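Local coordinates for ornithine carbamoyltransferase, mitochondrial (Coccidioides immitis, PDB 3SDS), which catalyses the transfer of the carbamoyl group from carbamoyl phosphate to L-ornithine, giving L-citrulline and phosphate in arginine biosynthesis, at residues 48-52 with 332-336; 87-91 with 338-343; 263-267 with 311-315; 302-308 with 324-330. One frame throughout, in Å; residues are numbered along the deposited sequence.

Contact 1: 48-52 with 332-336; sequences KKTIK and ENRLW
Lys48, Ile51 and Lys52, at the C-terminal end of helix 34-51, gather round Trp336 of the long C-terminal helix 327-347, a helix-helix junction with an indole at its centre. The Lys48 side chain crosses the ring at about a right angle. Its CG is anti to the backbone N (chi1 167°) and the chain is extended from there, which lays CB, CG and CD over one face. Lys48 CD makes a CH-pi contact 3.8 Å from the centroid of the Trp336 five-membered ring. Helices 327-347 and 156-169 are the two that link the domains in this family, and both take part here. Lys48 NZ reaches Asn333 OD1 at 3.0 Å, in the carbonyl plane on a lone pair. The same ammonium pairs with Glu168, and Asn333 ND2 bonds Thr165 OG1. Ile51 CG2 meets the indole at its edge, 4.0 Å from Trp336 CZ3. Glu332 OE2 accepts twice. Lys52 NZ comes in on its syn lone pair in a 2.8 Å salt bridge to Glu332 OE2. Trp336 NE1 gives the other bond on the anti side, 2.9 Å from Glu332 OE2. The carboxylate oxygen lies near the indole plane, which helps to fix the ring's rotation.

Contact 2: 87-91 with 338-343; sequences AVVKM and AISALE
Ala87 CB points toward the 338-343 helix and touches three of its side chains. Ala87 CB is 3.5 Å from Ala338 CB, methyl to methyl. It also meets the CG1 branch of Ile339, with Ala87 CB and Ile339 CG1 3.8 Å apart. From a third direction Leu342 CD1 approaches Ala87 CB to 3.9 Å. The same Leu342 methyl touches the next residue, 4.0 Å from Val88 CG2, where the two side chains cross at about a right angle. Met91 adds the second apolar group. Its chain bends at the sulfur (chi3 -83°), which turns CE back toward the helix. Met91 CE then sits 4.1 Å from Ile339 CG2 and 4.1 Å from Leu342 CB. The methyl also lies beside the Ile339 carbonyl, whose oxygen accepts from Glu343 N within its own helix. No hydrogen bond joins the two segments. The end of Glu343 leads away from the contact, to a hydrogen bond with Tyr47 OH and a salt bridge with Arg59. Lys90 packs on Gly66 of the second subunit. With small alanines facing each other, the backbones come close, 5.1 Å between Ala87 CA and Ile339 CA. This is buried helix-helix packing, in which the C-terminal helix of the carbamoyltransferase fold lies against helix 78-90, whose first turn holds the probable carbamoyl phosphate-binding residues Thr78 to Thr80, just after Ser77.

Contact 3: 263-267 with 311-315; sequences VTDTW and HPEEV
Thr264 presents its methyl to the glutamate opposite: Thr264 CG2 lies 3.9 Å from Glu314 CB, the two side chains crossing at about a right angle. Thr264 OG1 is taken by the Val194 carbonyl. Asp265 turns its own side chain away, toward Asn198, and offers only its backbone, with its carbonyl against Glu314 CG. By similarity Asp265 binds ornithine, so the contact lies on the substrate side of the second domain, at the C-terminal end of a parallel sheet strand. Segment 311-315 is the loop just after the His-Cys-Leu-Pro motif. Thr266 OG1 accepts from His311 ND1 at 3.1 Å, close to the imidazole plane, with an N-H...O angle of 150°. The Glu314 chain, bent at chi2 (95°), passes alongside the Thr266 backbone, with Glu314 CD 3.7 Å from Thr266 CA. Glu314 OE2 is also hydrogen-bonded to His306 NE2. Trp267 ends the segment, and the chain from 268 to 275, which includes the probable ornithine-binding Ser269 and Met270, is not modelled. One face of the Trp267 indole covers Glu314 CG and Glu313 CB. Glu313 CB makes a CH-pi contact 4.1 Å from the centroid of the Trp267 six-membered ring. The indole also stacks with Phe283.

Contact 4: 302-308 with 324-330; sequences WKFMHCL and RSLVFPE
Trp302 and Arg324 lie flat on each other at the start of the contact. The guanidinium of Arg324 and the Trp302 ring have centres 4.0 Å apart and planes only 15° from parallel. Arg324 CD continues over the six-membered ring in a CH-pi contact. The Arg324 NE group also bonds Trp302 O weakly, at 3.2 Å, with the oxygen at the guanidinium edge. Arg324 NH2 bonds the Glu300 carbonyl. Next along, a single beta bridge joins Phe304 and Ser325. Phe304 N donates to Arg324 O at 2.7 Å, and Leu326 N donates to Phe304 O at 3.0 Å. The Phe304 ring has Ser325 OG at its edge and runs alongside Val327, pointing the same way, with Phe304 CE2 4.1 Å from Val327 CG2. The other Val327 methyl, CG1, is 4.0 Å from Leu308 CD2. Leu326 is the N-cap of helix 327-347. One turn on, Glu330 stretches out with CG anti to the backbone N (chi1 -175°) and reaches the backbone of His306. Glu330 OE1 takes the backbone N-H of His306 on its syn lone pair, with His306 N 3.3 Å from Glu330 OE1. Met305 CE rests against the same carboxylate. Leu308 N donates to His306 ND1 at 3.2 Å. That bond helps to hold the turn carrying Cys307, the probable proton acceptor, and would put the imidazole proton on NE2. Glu330 is buried with Asp162 close by, so one of these two acids may hold a proton.

In the fold
Following the chain, helix 34-51 and then helix 78-90 of the carbamoyl phosphate domain supply the first segments of contacts 1 and 2. The chain then builds the second domain, where strands 261-264 and 303-306 lie side by side in one parallel sheet. Contacts 3 and 4 close short loops there. They cross, because segment 302-308 falls between 263-267 and 311-315, and segment 324-330 comes after both. Both fall within the long loops of contacts 1 and 2, which also cross each other. Contacts 4, 1 and 2 follow one another along helix 327-347. This helix leaves the ornithine domain at contact 4 and returns to the first domain, tying the two together.

Contact 1: 48-52 with 332-336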
loop_
_atom_site.group_PDB
_atom_site.type_symbol
_atom_site.label_atom_id
_atom_site.label_comp_id
_atom_site.label_asym_id
_atom_site.label_seq_id
_atom_site.Cartn_x
_atom_site.Cartn_y
_atom_site.Cartn_z
ATOM N N LYS A 48 -17.900 -14.198 -12.010
ATOM C CA LYS A 48 -17.220 -15.307 -11.313
ATOM C C LYS A 48 -16.960 -16.506 -12.232
ATOM O O LYS A 48 -15.857 -17.059 -12.273
ATOM C CB LYS A 48 -18.051 -15.732 -10.082
ATOM C CG LYS A 48 -17.649 -17.066 -9.444
ATOM C CD LYS A 48 -18.264 -17.269 -8.071
ATOM C CE LYS A 48 -17.758 -18.575 -7.456
ATOM N NZ LYS A 48 -18.581 -18.990 -6.252
ATOM N N LYS A 49 -17.981 -16.895 -12.982
ATOM C CA LYS A 49 -17.868 -18.032 -13.897
ATOM C C LYS A 49 -16.866 -17.759 -15.044
ATOM O O LYS A 49 -16.066 -18.628 -15.390
ATOM C CB LYS A 49 -19.256 -18.432 -14.418
ATOM C CG LYS A 49 -19.420 -19.902 -14.612
ATOM C CD LYS A 49 -20.327 -20.255 -15.783
ATOM C CE LYS A 49 -19.868 -21.607 -16.373
ATOM N NZ LYS A 49 -20.891 -22.319 -17.192
ATOM N N THR A 50 -16.909 -16.551 -15.607
ATOM C CA THR A 50 -16.008 -16.164 -16.705
ATOM C C THR A 50 -14.551 -16.097 -16.235
ATOM O O THR A 50 -13.684 -16.709 -16.862
ATOM C CB THR A 50 -16.379 -14.767 -17.334
ATOM O OG1 THR A 50 -17.760 -14.721 -17.713
ATOM C CG2 THR A 50 -15.532 -14.455 -18.539
ATOM N N ILE A 51 -14.291 -15.347 -15.150
ATOM C CA ILE A 51 -12.912 -15.122 -14.639
ATOM C C ILE A 51 -12.240 -16.429 -14.107
ATOM O O ILE A 51 -11.060 -16.684 -14.370
ATOM C CB ILE A 51 -12.874 -13.939 -13.612
ATOM C CG1 ILE A 51 -13.163 -12.619 -14.327
ATOM C CG2 ILE A 51 -11.526 -13.835 -12.870
ATOM C CD1 ILE A 51 -13.711 -11.495 -13.446
ATOM N N LYS A 52 -13.012 -17.274 -13.417
ATOM C CA LYS A 52 -12.464 -18.550 -12.915
ATOM C C LYS A 52 -12.156 -19.555 -13.985
ATOM O O LYS A 52 -11.537 -20.551 -13.674
ATOM C CB LYS A 52 -13.321 -19.203 -11.829
ATOM C CG LYS A 52 -13.276 -18.414 -10.557
ATOM C CD LYS A 52 -14.096 -19.014 -9.453
ATOM C CE LYS A 52 -13.307 -20.053 -8.697
ATOM N NZ LYS A 52 -14.073 -20.414 -7.502
ATOM N N GLU A 332 -15.023 -16.278 -0.211
ATOM C CA GLU A 332 -14.595 -15.942 -1.577
ATOM C C GLU A 332 -15.615 -15.100 -2.361
ATOM O O GLU A 332 -15.221 -14.252 -3.191
ATOM C CB GLU A 332 -14.250 -17.212 -2.376
ATOM C CG GLU A 332 -13.948 -16.959 -3.865
ATOM C CD GLU A 332 -13.886 -18.207 -4.728
ATOM O OE1 GLU A 332 -13.664 -19.325 -4.203
ATOM O OE2 GLU A 332 -14.054 -18.062 -5.954
ATOM N N ASN A 333 -16.909 -15.324 -2.123
ATOM C CA ASN A 333 -17.930 -14.534 -2.811
ATOM C C ASN A 333 -17.882 -13.024 -2.481
ATOM O O ASN A 333 -18.602 -12.231 -3.101
ATOM C CB ASN A 333 -19.328 -15.116 -2.578
ATOM C CG ASN A 333 -19.552 -16.473 -3.300
ATOM O OD1 ASN A 333 -18.906 -16.787 -4.311
ATOM N ND2 ASN A 333 -20.484 -17.271 -2.775
ATOM N N ARG A 334 -17.038 -12.624 -1.516
ATOM C CA ARG A 334 -16.829 -11.207 -1.244
ATOM C C ARG A 334 -16.134 -10.533 -2.436
ATOM O O ARG A 334 -16.457 -9.382 -2.807
ATOM C CB ARG A 334 -16.030 -10.991 0.043
ATOM C CG ARG A 334 -16.848 -11.103 1.364
ATOM C CD ARG A 334 -17.990 -10.060 1.463
ATOM N NE ARG A 334 -17.519 -8.696 1.737
ATOM C CZ ARG A 334 -17.176 -8.257 2.956
ATOM N NH1 ARG A 334 -17.239 -9.076 4.006
ATOM N NH2 ARG A 334 -16.749 -7.003 3.135
ATOM N N LEU A 335 -15.196 -11.263 -3.046
ATOM C CA LEU A 335 -14.451 -10.751 -4.180
ATOM C C LEU A 335 -15.415 -10.443 -5.314
ATOM O O LEU A 335 -15.385 -9.337 -5.871
ATOM C CB LEU A 335 -13.357 -11.727 -4.617
ATOM C CG LEU A 335 -12.577 -11.428 -5.920
ATOM C CD1 LEU A 335 -11.949 -10.028 -5.961
ATOM C CD2 LEU A 335 -11.521 -12.482 -6.225
ATOM N N TRP A 336 -16.276 -11.414 -5.628
ATOM C CA TRP A 336 -17.224 -11.306 -6.748
ATOM C C TRP A 336 -18.296 -10.228 -6.482
ATOM O O TRP A 336 -18.671 -9.480 -7.409
ATOM C CB TRP A 336 -17.798 -12.687 -7.149
ATOM C CG TRP A 336 -16.694 -13.757 -7.152
ATOM C CD1 TRP A 336 -16.586 -14.839 -6.303
ATOM C CD2 TRP A 336 -15.516 -13.793 -7.983
ATOM N NE1 TRP A 336 -15.438 -15.540 -6.573
ATOM C CE2 TRP A 336 -14.757 -14.916 -7.586
ATOM C CE3 TRP A 336 -15.034 -12.983 -9.032
ATOM C CZ2 TRP A 336 -13.538 -15.259 -8.201
ATOM C CZ3 TRP A 336 -13.811 -13.322 -9.650
ATOM C CH2 TRP A 336 -13.081 -14.453 -9.231
#

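Contact 2: 87-91 with 338-343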
loop_
_atom_site.group_PDB
_atom_site.type_symbol
_atom_site.label_atom_id
_atom_site.label_comp_id
_atom_site.label_asym_id
_atom_site.label_seq_id
_atom_site.Cartn_x
_atom_site.Cartn_y
_atom_site.Cartn_z
ATOM N N ALA A 87 -10.716 -6.720 -6.123
ATOM C CA ALA A 87 -11.793 -6.297 -7.013
ATOM C C ALA A 87 -11.437 -5.078 -7.846
ATOM O O ALA A 87 -11.661 -5.055 -9.063
ATOM C CB ALA A 87 -13.043 -6.028 -6.222
ATOM N N VAL A 88 -10.883 -4.065 -7.191
ATOM C CA VAL A 88 -10.413 -2.882 -7.899
ATOM C C VAL A 88 -9.396 -3.266 -8.981
ATOM O O VAL A 88 -9.507 -2.817 -10.125
ATOM C CB VAL A 88 -9.814 -1.865 -6.907
ATOM C CG1 VAL A 88 -9.270 -0.629 -7.626
ATOM C CG2 VAL A 88 -10.860 -1.470 -5.856
ATOM N N VAL A 89 -8.427 -4.117 -8.637
ATOM C CA VAL A 89 -7.345 -4.480 -9.571
ATOM C C VAL A 89 -7.820 -5.248 -10.828
ATOM O O VAL A 89 -7.325 -4.998 -11.924
ATOM C CB VAL A 89 -6.185 -5.216 -8.850
ATOM C CG1 VAL A 89 -5.185 -5.835 -9.862
ATOM C CG2 VAL A 89 -5.478 -4.278 -7.888
ATOM N N LYS A 90 -8.775 -6.170 -10.684
ATOM C CA LYS A 90 -9.397 -6.812 -11.863
ATOM C C LYS A 90 -9.893 -5.782 -12.881
ATOM O O LYS A 90 -9.777 -6.015 -14.109
ATOM C CB LYS A 90 -10.534 -7.763 -11.472
ATOM C CG LYS A 90 -10.082 -9.159 -11.045
ATOM C CD LYS A 90 -9.896 -10.066 -12.253
ATOM C CE LYS A 90 -8.714 -11.080 -12.099
ATOM N NZ LYS A 90 -8.536 -11.667 -10.723
ATOM N N MET A 91 -10.422 -4.652 -12.386
ATOM C CA MET A 91 -10.840 -3.543 -13.267
ATOM C C MET A 91 -9.712 -2.585 -13.715
ATOM O O MET A 91 -9.958 -1.580 -14.413
ATOM C CB MET A 91 -12.022 -2.787 -12.689
ATOM C CG MET A 91 -13.332 -3.515 -12.922
ATOM S SD MET A 91 -14.756 -2.858 -12.014
ATOM C CE MET A 91 -14.466 -3.702 -10.459
ATOM N N ALA A 338 -17.842 -7.436 -4.566
ATOM C CA ALA A 338 -17.190 -6.128 -4.738
ATOM C C ALA A 338 -17.064 -5.689 -6.200
ATOM O O ALA A 338 -17.249 -4.493 -6.502
ATOM C CB ALA A 338 -15.838 -6.098 -4.066
ATOM N N ILE A 339 -16.756 -6.633 -7.100
ATOM C CA ILE A 339 -16.617 -6.301 -8.524
ATOM C C ILE A 339 -17.957 -5.770 -9.033
ATOM O O ILE A 339 -18.028 -4.724 -9.710
ATOM C CB ILE A 339 -16.138 -7.512 -9.405
ATOM C CG1 ILE A 339 -14.654 -7.870 -9.134
ATOM C CG2 ILE A 339 -16.390 -7.235 -10.927
ATOM C CD1 ILE A 339 -14.168 -9.192 -9.788
ATOM N N SER A 340 -19.016 -6.493 -8.682
ATOM C CA SER A 340 -20.372 -6.152 -9.114
ATOM C C SER A 340 -20.767 -4.761 -8.600
ATOM O O SER A 340 -21.258 -3.919 -9.374
ATOM C CB SER A 340 -21.344 -7.210 -8.590
ATOM O OG SER A 340 -22.657 -7.005 -9.047
ATOM N N ALA A 341 -20.515 -4.521 -7.308
ATOM C CA ALA A 341 -20.926 -3.280 -6.671
ATOM C C ALA A 341 -20.159 -2.061 -7.179
ATOM O O ALA A 341 -20.763 -1.000 -7.427
ATOM C CB ALA A 341 -20.838 -3.387 -5.166
ATOM N N LEU A 342 -18.841 -2.210 -7.326
ATOM C CA LEU A 342 -18.014 -1.128 -7.850
ATOM C C LEU A 342 -18.346 -0.836 -9.312
ATOM O O LEU A 342 -18.375 0.338 -9.693
ATOM C CB LEU A 342 -16.511 -1.423 -7.706
ATOM C CG LEU A 342 -15.889 -1.646 -6.330
ATOM C CD1 LEU A 342 -14.663 -2.522 -6.477
ATOM C CD2 LEU A 342 -15.519 -0.344 -5.670
ATOM N N GLU A 343 -18.577 -1.863 -10.138
ATOM C CA GLU A 343 -19.032 -1.595 -11.513
ATOM C C GLU A 343 -20.313 -0.760 -11.528
ATOM O O GLU A 343 -20.435 0.193 -12.320
ATOM C CB GLU A 343 -19.273 -2.875 -12.323
ATOM C CG GLU A 343 -19.425 -2.628 -13.832
ATOM C CD GLU A 343 -20.393 -3.597 -14.502
ATOM O OE1 GLU A 343 -20.903 -4.501 -13.799
ATOM O OE2 GLU A 343 -20.652 -3.447 -15.736
#

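Contact 3: 263-267 with 311-315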
loop_
_atom_site.group_PDB
_atom_site.type_symbol
_atom_site.label_atom_id
_atom_site.label_comp_id
_atom_site.label_asym_id
_atom_site.label_seq_id
_atom_site.Cartn_x
_atom_site.Cartn_y
_atom_site.Cartn_z
ATOM N N VAL A 263 -27.604 -19.796 10.279
ATOM C CA VAL A 263 -26.553 -18.773 10.346
ATOM C C VAL A 263 -26.267 -18.333 11.788
ATOM O O VAL A 263 -27.184 -18.173 12.595
ATOM C CB VAL A 263 -26.910 -17.488 9.552
ATOM C CG1 VAL A 263 -25.658 -16.835 9.062
ATOM C CG2 VAL A 263 -27.781 -17.788 8.399
ATOM N N THR A 264 -24.989 -18.125 12.086
ATOM C CA THR A 264 -24.578 -17.433 13.294
ATOM C C THR A 264 -23.437 -16.418 13.025
ATOM O O THR A 264 -23.060 -16.182 11.878
ATOM C CB THR A 264 -24.239 -18.438 14.438
ATOM O OG1 THR A 264 -24.119 -17.735 15.688
ATOM C CG2 THR A 264 -22.952 -19.245 14.133
ATOM N N ASP A 265 -22.912 -15.828 14.099
ATOM C CA ASP A 265 -21.879 -14.802 14.054
ATOM C C ASP A 265 -21.186 -14.729 15.414
ATOM O O ASP A 265 -21.794 -15.044 16.439
ATOM C CB ASP A 265 -22.530 -13.444 13.766
ATOM C CG ASP A 265 -21.516 -12.354 13.404
ATOM O OD1 ASP A 265 -20.285 -12.585 13.538
ATOM O OD2 ASP A 265 -21.957 -11.252 12.979
ATOM N N THR A 266 -19.926 -14.298 15.417
ATOM C CA THR A 266 -19.207 -13.893 16.639
ATOM C C THR A 266 -20.108 -13.140 17.630
ATOM O O THR A 266 -20.918 -12.300 17.214
ATOM C CB THR A 266 -17.958 -13.015 16.266
ATOM O OG1 THR A 266 -16.764 -13.798 16.393
ATOM C CG2 THR A 266 -17.817 -11.780 17.168
ATOM N N TRP A 267 -19.977 -13.429 18.927
ATOM C CA TRP A 267 -20.741 -12.680 19.934
ATOM C C TRP A 267 -20.070 -11.325 20.195
ATOM O O TRP A 267 -20.129 -10.776 21.301
ATOM C CB TRP A 267 -20.926 -13.480 21.242
ATOM C CG TRP A 267 -21.622 -14.838 21.091
ATOM C CD1 TRP A 267 -22.524 -15.215 20.112
ATOM C CD2 TRP A 267 -21.488 -15.972 21.962
ATOM N NE1 TRP A 267 -22.933 -16.514 20.319
ATOM C CE2 TRP A 267 -22.320 -17.001 21.446
ATOM C CE3 TRP A 267 -20.741 -16.224 23.125
ATOM C CZ2 TRP A 267 -22.421 -18.265 22.056
ATOM C CZ3 TRP A 267 -20.844 -17.484 23.735
ATOM C CH2 TRP A 267 -21.678 -18.487 23.196
ATOM N N HIS A 311 -14.987 -17.891 15.993
ATOM C CA HIS A 311 -14.443 -18.377 17.268
ATOM C C HIS A 311 -15.226 -19.616 17.694
ATOM O O HIS A 311 -16.320 -19.849 17.164
ATOM C CB HIS A 311 -14.456 -17.289 18.341
ATOM C CG HIS A 311 -13.591 -16.117 18.002
ATOM N ND1 HIS A 311 -14.104 -14.902 17.605
ATOM C CD2 HIS A 311 -12.243 -15.985 17.967
ATOM C CE1 HIS A 311 -13.112 -14.067 17.353
ATOM N NE2 HIS A 311 -11.972 -14.699 17.564
ATOM N N PRO A 312 -14.663 -20.426 18.626
ATOM C CA PRO A 312 -15.227 -21.754 18.987
ATOM C C PRO A 312 -16.461 -21.739 19.889
ATOM O O PRO A 312 -16.960 -22.808 20.270
ATOM C CB PRO A 312 -14.065 -22.460 19.710
ATOM C CG PRO A 312 -13.208 -21.342 20.246
ATOM C CD PRO A 312 -13.356 -20.184 19.280
ATOM N N GLU A 313 -16.944 -20.548 20.221
ATOM C CA GLU A 313 -18.095 -20.428 21.092
ATOM C C GLU A 313 -19.409 -20.550 20.324
ATOM O O GLU A 313 -20.326 -21.210 20.806
ATOM C CB GLU A 313 -18.023 -19.139 21.913
ATOM C CG GLU A 313 -16.907 -19.133 23.000
ATOM C CD GLU A 313 -15.535 -18.564 22.536
ATOM O OE1 GLU A 313 -15.284 -18.416 21.309
ATOM O OE2 GLU A 313 -14.700 -18.268 23.425
ATOM N N GLU A 314 -19.486 -19.951 19.123
ATOM C CA GLU A 314 -20.745 -19.892 18.342
ATOM C C GLU A 314 -21.145 -21.188 17.656
ATOM O O GLU A 314 -22.336 -21.442 17.456
ATOM C CB GLU A 314 -20.736 -18.803 17.269
ATOM C CG GLU A 314 -20.012 -17.549 17.610
ATOM C CD GLU A 314 -18.589 -17.557 17.109
ATOM O OE1 GLU A 314 -17.695 -17.218 17.915
ATOM O OE2 GLU A 314 -18.364 -17.895 15.920
ATOM N N VAL A 315 -20.161 -21.995 17.274
ATOM C CA VAL A 315 -20.452 -23.179 16.485
ATOM C C VAL A 315 -19.434 -24.273 16.740
ATOM O O VAL A 315 -18.284 -23.984 17.044
ATOM C CB VAL A 315 -20.552 -22.824 14.973
ATOM C CG1 VAL A 315 -19.215 -22.301 14.417
ATOM C CG2 VAL A 315 -21.078 -24.006 14.178
#

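Contact 4: 302-308 with 324-330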
loop_
_atom_site.group_PDB
_atom_site.type_symbol
_atom_site.label_atom_id
_atom_site.label_comp_id
_atom_site.label_asym_id
_atom_site.label_seq_id
_atom_site.Cartn_x
_atom_site.Cartn_y
_atom_site.Cartn_z
ATOM N N TRP A 302 -29.950 -29.359 5.847
ATOM C CA TRP A 302 -29.690 -27.957 6.202
ATOM C C TRP A 302 -28.214 -27.594 6.038
ATOM O O TRP A 302 -27.331 -28.427 6.265
ATOM C CB TRP A 302 -30.179 -27.638 7.623
ATOM C CG TRP A 302 -29.439 -28.378 8.706
ATOM C CD1 TRP A 302 -29.688 -29.643 9.147
ATOM C CD2 TRP A 302 -28.328 -27.898 9.470
ATOM N NE1 TRP A 302 -28.805 -29.982 10.137
ATOM C CE2 TRP A 302 -27.953 -28.934 10.355
ATOM C CE3 TRP A 302 -27.603 -26.695 9.487
ATOM C CZ2 TRP A 302 -26.890 -28.807 11.258
ATOM C CZ3 TRP A 302 -26.547 -26.564 10.385
ATOM C CH2 TRP A 302 -26.202 -27.623 11.262
ATOM N N LYS A 303 -27.959 -26.348 5.646
ATOM C CA LYS A 303 -26.607 -25.875 5.348
ATOM C C LYS A 303 -26.183 -24.823 6.369
ATOM O O LYS A 303 -27.027 -24.174 6.979
ATOM C CB LYS A 303 -26.573 -25.280 3.932
ATOM C CG LYS A 303 -27.014 -26.213 2.791
ATOM C CD LYS A 303 -25.942 -27.256 2.512
ATOM C CE LYS A 303 -26.016 -27.808 1.095
ATOM N NZ LYS A 303 -26.652 -29.162 1.011
ATOM N N PHE A 304 -24.883 -24.636 6.542
ATOM C CA PHE A 304 -24.378 -23.707 7.546
ATOM C C PHE A 304 -23.600 -22.520 6.959
ATOM O O PHE A 304 -22.814 -22.685 6.005
ATOM C CB PHE A 304 -23.513 -24.452 8.568
ATOM C CG PHE A 304 -22.885 -23.554 9.592
ATOM C CD1 PHE A 304 -23.653 -23.002 10.620
ATOM C CD2 PHE A 304 -21.529 -23.242 9.522
ATOM C CE1 PHE A 304 -23.075 -22.162 11.564
ATOM C CE2 PHE A 304 -20.942 -22.401 10.462
ATOM C CZ PHE A 304 -21.718 -21.853 11.479
ATOM N N MET A 305 -23.819 -21.338 7.552
ATOM C CA MET A 305 -23.204 -20.065 7.133
ATOM C C MET A 305 -22.772 -19.182 8.327
ATOM O O MET A 305 -23.503 -19.046 9.315
ATOM C CB MET A 305 -24.159 -19.293 6.224
ATOM C CG MET A 305 -24.368 -19.925 4.851
ATOM S SD MET A 305 -25.527 -19.034 3.789
ATOM C CE MET A 305 -24.602 -17.519 3.529
ATOM N N HIS A 306 -21.587 -18.579 8.204
ATOM C CA HIS A 306 -20.950 -17.716 9.208
ATOM C C HIS A 306 -20.006 -16.806 8.399
ATOM O O HIS A 306 -19.279 -17.275 7.534
ATOM C CB HIS A 306 -20.161 -18.606 10.178
ATOM C CG HIS A 306 -19.583 -17.902 11.376
ATOM N ND1 HIS A 306 -18.969 -16.669 11.310
ATOM C CD2 HIS A 306 -19.464 -18.306 12.665
ATOM C CE1 HIS A 306 -18.538 -16.325 12.513
ATOM N NE2 HIS A 306 -18.820 -17.305 13.352
ATOM N N CYS A 307 -20.009 -15.502 8.641
ATOM C CA CYS A 307 -19.230 -14.605 7.776
ATOM C C CYS A 307 -17.746 -14.400 8.133
ATOM O O CYS A 307 -17.065 -13.601 7.484
ATOM C CB CYS A 307 -19.915 -13.248 7.657
ATOM S SG CYS A 307 -19.860 -12.322 9.185
ATOM N N LEU A 308 -17.248 -15.097 9.153
ATOM C CA LEU A 308 -15.810 -15.061 9.522
ATOM C C LEU A 308 -15.312 -13.703 10.056
ATOM O O LEU A 308 -15.873 -12.660 9.706
ATOM C CB LEU A 308 -14.923 -15.521 8.359
ATOM C CG LEU A 308 -15.230 -16.880 7.741
ATOM C CD1 LEU A 308 -14.152 -17.219 6.766
ATOM C CD2 LEU A 308 -15.361 -17.974 8.803
ATOM N N ARG A 324 -21.864 -29.786 5.152
ATOM C CA ARG A 324 -22.952 -28.818 5.325
ATOM C C ARG A 324 -22.517 -27.346 5.248
ATOM O O ARG A 324 -23.368 -26.453 5.178
ATOM C CB ARG A 324 -23.609 -29.007 6.692
ATOM C CG ARG A 324 -24.403 -30.280 6.873
ATOM C CD ARG A 324 -25.208 -30.205 8.152
ATOM N NE ARG A 324 -26.422 -30.998 8.024
ATOM C CZ ARG A 324 -26.627 -32.154 8.637
ATOM N NH1 ARG A 324 -25.701 -32.648 9.453
ATOM N NH2 ARG A 324 -27.769 -32.805 8.448
ATOM N N SER A 325 -21.209 -27.094 5.288
ATOM C CA SER A 325 -20.706 -25.762 5.572
ATOM C C SER A 325 -20.273 -25.010 4.328
ATOM O O SER A 325 -19.341 -25.413 3.652
ATOM C CB SER A 325 -19.567 -25.852 6.575
ATOM O OG SER A 325 -19.060 -24.574 6.913
ATOM N N LEU A 326 -20.957 -23.903 4.044
ATOM C CA LEU A 326 -20.692 -23.082 2.857
ATOM C C LEU A 326 -19.746 -21.898 3.165
ATOM O O LEU A 326 -19.585 -20.965 2.352
ATOM C CB LEU A 326 -22.006 -22.556 2.279
ATOM C CG LEU A 326 -23.156 -23.517 2.009
ATOM C CD1 LEU A 326 -24.404 -22.702 1.640
ATOM C CD2 LEU A 326 -22.788 -24.498 0.913
ATOM N N VAL A 327 -19.130 -21.975 4.345
ATOM C CA VAL A 327 -18.231 -20.972 4.908
ATOM C C VAL A 327 -17.134 -20.399 3.956
ATOM O O VAL A 327 -17.027 -19.173 3.792
ATOM C CB VAL A 327 -17.665 -21.517 6.257
ATOM C CG1 VAL A 327 -16.201 -21.156 6.461
ATOM C CG2 VAL A 327 -18.523 -21.043 7.407
ATOM N N PHE A 328 -16.347 -21.262 3.322
ATOM C CA PHE A 328 -15.261 -20.806 2.442
ATOM C C PHE A 328 -15.751 -20.242 1.082
ATOM O O PHE A 328 -15.302 -19.166 0.639
ATOM C CB PHE A 328 -14.198 -21.906 2.272
ATOM C CG PHE A 328 -13.584 -22.354 3.578
ATOM C CD1 PHE A 328 -12.718 -21.509 4.288
ATOM C CD2 PHE A 328 -13.898 -23.601 4.120
ATOM C CE1 PHE A 328 -12.158 -21.909 5.509
ATOM C CE2 PHE A 328 -13.358 -24.006 5.346
ATOM C CZ PHE A 328 -12.477 -23.159 6.039
ATOM N N PRO A 329 -16.679 -20.950 0.412
ATOM C CA PRO A 329 -17.259 -20.280 -0.757
ATOM C C PRO A 329 -17.852 -18.897 -0.423
ATOM O O PRO A 329 -17.662 -17.955 -1.198
ATOM C CB PRO A 329 -18.348 -21.261 -1.207
ATOM C CG PRO A 329 -17.772 -22.607 -0.817
ATOM C CD PRO A 329 -17.128 -22.353 0.517
ATOM N N GLU A 330 -18.532 -18.787 0.725
ATOM C CA GLU A 330 -19.130 -17.533 1.194
ATOM C C GLU A 330 -18.079 -16.436 1.381
ATOM O O GLU A 330 -18.329 -15.267 1.063
ATOM C CB GLU A 330 -19.854 -17.773 2.516
ATOM C CG GLU A 330 -20.621 -16.571 3.037
ATOM C CD GLU A 330 -21.169 -16.753 4.450
ATOM O OE1 GLU A 330 -20.968 -17.835 5.056
ATOM O OE2 GLU A 330 -21.805 -15.795 4.961
#